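Long-range contacts in protein pid-3 (Caenorhabditis elegans, PDB 7OCX), which probably serves in piRNA biogenesis as a subunit of the PETISCO complex, using its RNA recognition motif (RRM) domain to bind the RRM domain of TOFU-6: residues 14-19 / 78-83; 36-41 / 51-56. One frame throughout, in Å; residues are numbered along the deposited sequence.

In the fold
Both contacts belong to one antiparallel sheet, with centres about 11 Å apart. Interaction 1 pairs strand 14-18 with strand 75-81 and so joins the two ends of the domain. Interaction 2, the hairpin of strands 38-45 and 48-53, is nested inside the loop that interaction 1 closes. Strands 14-18 and 48-53 are neighbours, so the contacts touch: Leu-15 and Ile-17 pack on Val-51, and Leu-15 also on Leu-53. Helices 26-32 and 56-66 lie against this side of the sheet, as in the βαββαβ fold of an RRM. Interaction 2 also reaches a second copy of the protein and TOFU-6, whereas no other chain of the assembly touches interaction 1.

Interaction 1 of 2, residues 14-19 / 78-83; sequences MLKISG and QVSSLV
Leu-82 keeps pairing with Met-14 after the regular strand has ended at Ser-81. Leu-82 N is 3.1 Å from Met-14 O in a straight bond, but it approaches from above the carbonyl plane, 38° out of it. The same oxygen takes a hydrogen bond from a water that also accepts one from Val-83 N, so the chain stays tied to the start of strand 14-18 as it leaves the sheet. The side chain of Leu-82 turns CD1 across the aliphatic part of Lys-16, although the placement of its methyls is doubtful. Further along, Lys-16 and Ser-18 form antiparallel hydrogen-bonded pairs with Ser-80 and Gln-78, the shortest bond running from Lys-16 N to Ser-80 O at 2.8 Å. A second water bridges Ser-18 OG and Gln-78 O. On the other face, Ile-17 and Val-79 lie side by side, Ile-17 CG1 to Val-79 CG2 4.0 Å, while Leu-15 CD2 meets Val-79 CG1; helix 56-66 covers Leu-15 and Val-79. The chemistry is two-sided: a mainly apolar face, with Leu-15, Ile-17 and Val-79, turns to the helices, and a polar one, with Lys-16, Ser-18, Gln-78 and Ser-80, lies on the side where many RRMs bind RNA.

Interaction 2 of 2, residues 36-41 / 51-56; sequences YRVNGI and VALENK
Glu-54 OE1 is held by two side chains of the facing segment. Asn-39 ND2 donates to Glu-54 OE1 at 2.8 Å, almost straight and in the plane of its own amide, while the carboxylate stands nearly perpendicular to that amide. Arg-37 NE adds a longer salt bridge to Glu-54 OE1 at 3.5 Å. The other end of the Asn-39 amide is used too: Asn-39 OD1 accepts from Arg-37 NE at 2.9 Å, on a lone pair, although OD1 lies well out of the guanidinium plane. Bonded at both ends, with ND2 also giving a hydrogen to a water that bridges to Leu-53 O, the amide has its flip fixed. Glu-54 reaches this spot because its chain bends at chi2 (58°), and the nearby arginine would probably favour its charged form. Beyond NE, Arg-37 NH1 bonds Met-23 O of the second subunit, so the network runs on into the interface between copies.

In the backbone, Ala-52 O takes a firm bond from Asn-39 N at 2.9 Å and a weak one from Gly-40 N at 3.4 Å; Ala-52 N returns a bond to Gly-40 O. Under the strands, Val-38 CG2 packs on Leu-53 CD2 at 3.7 Å, while Val-38 CG1 crosses to Val-51 CG1 at 3.8 Å. Ile-41 runs beside Val-51 and meets helix 26-32; Leu-53 meets Ala-62 of helix 56-66. Asn-39 and Gly-40 opposite Ala-52 make a classic beta bulge, here at the open end of the hairpin formed by the second and third strands of the RRM fold.

Interaction 1 of 2, residues 14-19 / 78-83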
# COMPACT_ATOMS: atom_id res chain seq x y z
N MET B 14 -5.71 -12.65 12.84
CA MET B 14 -6.41 -12.65 11.57
C MET B 14 -7.52 -11.64 11.52
O MET B 14 -8.16 -11.31 12.53
CB MET B 14 -6.94 -14.07 11.28
CG MET B 14 -5.80 -14.94 10.79
SD MET B 14 -5.94 -16.67 11.21
CE MET B 14 -7.71 -16.90 11.28
N LEU B 15 -7.73 -11.12 10.33
CA LEU B 15 -8.85 -10.23 10.09
C LEU B 15 -9.53 -10.62 8.79
O LEU B 15 -8.97 -11.35 7.96
CB LEU B 15 -8.39 -8.78 10.07
CG LEU B 15 -7.40 -8.29 9.00
CD1 LEU B 15 -8.07 -8.19 7.67
CD2 LEU B 15 -6.92 -6.95 9.48
N LYS B 16 -10.77 -10.18 8.67
CA LYS B 16 -11.58 -10.26 7.47
C LYS B 16 -11.62 -8.89 6.83
O LYS B 16 -11.80 -7.89 7.53
CB LYS B 16 -13.02 -10.70 7.77
CG LYS B 16 -13.20 -12.09 8.32
CD LYS B 16 -14.66 -12.56 8.13
CE LYS B 16 -15.09 -13.58 9.19
NZ LYS B 16 -16.51 -13.43 9.63
N ILE B 17 -11.44 -8.83 5.52
CA ILE B 17 -11.55 -7.58 4.77
C ILE B 17 -12.39 -7.84 3.53
O ILE B 17 -12.25 -8.88 2.88
CB ILE B 17 -10.16 -7.02 4.42
CG1 ILE B 17 -10.29 -5.72 3.62
CG2 ILE B 17 -9.31 -8.06 3.67
CD1 ILE B 17 -9.02 -4.90 3.64
N SER B 18 -13.29 -6.90 3.21
CA SER B 18 -14.19 -7.09 2.08
C SER B 18 -14.57 -5.71 1.55
O SER B 18 -14.36 -4.69 2.21
CB SER B 18 -15.43 -7.89 2.47
OG SER B 18 -16.22 -7.25 3.46
N GLY B 19 -15.08 -5.69 0.31
CA GLY B 19 -15.60 -4.48 -0.29
C GLY B 19 -14.70 -3.81 -1.30
O GLY B 19 -15.17 -2.88 -1.98
N GLN B 78 -15.02 -3.10 4.60
CA GLN B 78 -15.50 -3.67 5.86
C GLN B 78 -14.33 -4.50 6.38
O GLN B 78 -13.81 -5.36 5.67
CB GLN B 78 -16.77 -4.50 5.62
CG GLN B 78 -17.16 -5.41 6.78
CD GLN B 78 -18.63 -5.82 6.77
OE1 GLN B 78 -19.28 -5.87 5.73
NE2 GLN B 78 -19.17 -6.12 7.96
N VAL B 79 -13.85 -4.16 7.58
CA VAL B 79 -12.68 -4.81 8.18
C VAL B 79 -13.06 -5.20 9.60
O VAL B 79 -13.60 -4.37 10.35
CB VAL B 79 -11.44 -3.89 8.18
CG1 VAL B 79 -10.21 -4.65 8.69
CG2 VAL B 79 -11.18 -3.34 6.77
N SER B 80 -12.82 -6.45 9.97
CA SER B 80 -13.17 -6.92 11.30
C SER B 80 -12.17 -7.98 11.74
O SER B 80 -11.62 -8.72 10.93
CB SER B 80 -14.60 -7.49 11.37
OG SER B 80 -14.74 -8.63 10.54
N SER B 81 -11.94 -8.05 13.05
CA SER B 81 -11.09 -9.09 13.59
C SER B 81 -11.86 -10.40 13.65
O SER B 81 -13.07 -10.42 13.88
CB SER B 81 -10.59 -8.72 14.97
OG SER B 81 -11.69 -8.59 15.84
N LEU B 82 -11.14 -11.49 13.41
CA LEU B 82 -11.73 -12.82 13.46
C LEU B 82 -12.06 -13.22 14.89
O LEU B 82 -12.99 -14.00 15.12
CB LEU B 82 -10.77 -13.84 12.85
CG LEU B 82 -11.40 -14.78 11.84
CD1 LEU B 82 -11.95 -14.00 10.67
CD2 LEU B 82 -10.43 -15.79 11.32
N VAL B 83 -11.28 -12.73 15.85
CA VAL B 83 -11.61 -12.91 17.26
C VAL B 83 -12.62 -11.83 17.61
O VAL B 83 -12.31 -10.63 17.51
CB VAL B 83 -10.36 -12.80 18.14
CG1 VAL B 83 -10.80 -12.71 19.61
CG2 VAL B 83 -9.43 -13.95 17.85
O HOH W 1 -8.69 -11.48 15.26
O HOH W 2 -15.04 -8.23 5.84

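Interaction 2 of 2, residues 36-41 / 51-56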
# COMPACT_ATOMS: atom_id res chain seq x y z
N TYR B 36 0.82 -2.21 7.76
CA TYR B 36 0.85 -3.36 8.66
C TYR B 36 1.46 -4.59 7.99
O TYR B 36 1.39 -4.77 6.77
CB TYR B 36 -0.57 -3.66 9.19
CG TYR B 36 -1.09 -2.45 9.92
CD1 TYR B 36 -0.58 -2.11 11.17
CD2 TYR B 36 -2.03 -1.60 9.34
CE1 TYR B 36 -0.99 -0.98 11.83
CE2 TYR B 36 -2.45 -0.47 10.00
CZ TYR B 36 -1.93 -0.16 11.25
OH TYR B 36 -2.33 0.96 11.92
N ARG B 37 2.12 -5.41 8.81
CA ARG B 37 2.83 -6.56 8.28
C ARG B 37 1.85 -7.69 8.00
O ARG B 37 1.18 -8.19 8.91
CB ARG B 37 3.92 -7.07 9.22
CG ARG B 37 4.58 -8.32 8.61
CD ARG B 37 5.78 -8.82 9.38
NE ARG B 37 6.35 -10.05 8.85
CZ ARG B 37 7.41 -10.13 8.05
NH1 ARG B 37 8.01 -9.05 7.60
NH2 ARG B 37 7.89 -11.32 7.73
N VAL B 38 1.82 -8.11 6.74
CA VAL B 38 0.96 -9.18 6.25
C VAL B 38 1.81 -10.42 6.06
O VAL B 38 2.79 -10.40 5.31
CB VAL B 38 0.29 -8.78 4.92
CG1 VAL B 38 -0.55 -9.94 4.41
CG2 VAL B 38 -0.52 -7.53 5.06
N ASN B 39 1.42 -11.51 6.69
CA ASN B 39 2.12 -12.78 6.57
C ASN B 39 1.38 -13.81 5.73
O ASN B 39 1.98 -14.82 5.35
CB ASN B 39 2.36 -13.37 7.95
CG ASN B 39 3.36 -12.59 8.72
OD1 ASN B 39 4.33 -12.08 8.15
ND2 ASN B 39 3.14 -12.46 10.02
N GLY B 40 0.12 -13.59 5.44
CA GLY B 40 -0.58 -14.55 4.61
C GLY B 40 -1.94 -14.01 4.24
O GLY B 40 -2.53 -13.24 4.99
N ILE B 41 -2.44 -14.38 3.07
CA ILE B 41 -3.75 -13.95 2.63
C ILE B 41 -4.45 -15.13 1.99
O ILE B 41 -3.89 -15.79 1.11
CB ILE B 41 -3.70 -12.78 1.63
CG1 ILE B 41 -2.99 -11.58 2.26
CG2 ILE B 41 -5.12 -12.46 1.18
CD1 ILE B 41 -2.84 -10.38 1.31
N VAL B 51 -6.98 -12.34 6.26
CA VAL B 51 -5.59 -11.89 6.24
C VAL B 51 -4.96 -12.18 7.58
O VAL B 51 -5.56 -11.88 8.62
CB VAL B 51 -5.48 -10.38 5.93
CG1 VAL B 51 -4.05 -9.92 6.00
CG2 VAL B 51 -6.14 -10.10 4.61
N ALA B 52 -3.76 -12.75 7.57
CA ALA B 52 -2.98 -12.90 8.79
C ALA B 52 -1.96 -11.77 8.85
O ALA B 52 -1.14 -11.63 7.94
CB ALA B 52 -2.29 -14.27 8.84
N LEU B 53 -2.08 -10.93 9.87
CA LEU B 53 -1.12 -9.88 10.17
C LEU B 53 -0.16 -10.40 11.23
O LEU B 53 -0.31 -11.49 11.75
CB LEU B 53 -1.82 -8.60 10.61
CG LEU B 53 -2.83 -7.90 9.71
CD1 LEU B 53 -3.31 -6.65 10.40
CD2 LEU B 53 -2.17 -7.56 8.38
N GLU B 54 0.82 -9.58 11.58
CA GLU B 54 1.88 -10.05 12.46
C GLU B 54 1.35 -10.40 13.86
O GLU B 54 1.80 -11.38 14.47
CB GLU B 54 2.97 -8.98 12.54
CG GLU B 54 4.19 -9.29 13.40
CD GLU B 54 4.92 -10.54 12.97
OE1 GLU B 54 4.71 -11.00 11.83
OE2 GLU B 54 5.73 -11.05 13.78
N ASN B 55 0.41 -9.62 14.38
CA ASN B 55 -0.05 -9.84 15.75
C ASN B 55 -1.36 -9.10 15.99
O ASN B 55 -1.86 -8.37 15.13
CB ASN B 55 1.03 -9.42 16.76
CG ASN B 55 1.39 -7.94 16.66
OD1 ASN B 55 0.50 -7.08 16.64
ND2 ASN B 55 2.69 -7.63 16.55
N LYS B 56 -1.89 -9.29 17.20
CA LYS B 56 -3.22 -8.79 17.52
C LYS B 56 -3.24 -7.27 17.61
O LYS B 56 -4.28 -6.66 17.41
CB LYS B 56 -3.68 -9.40 18.84
CG LYS B 56 -2.76 -9.11 20.02
CD LYS B 56 -3.14 -9.86 21.30
CE LYS B 56 -2.19 -9.52 22.45
NZ LYS B 56 -2.49 -10.31 23.68
O HOH W 3 0.87 -13.87 11.34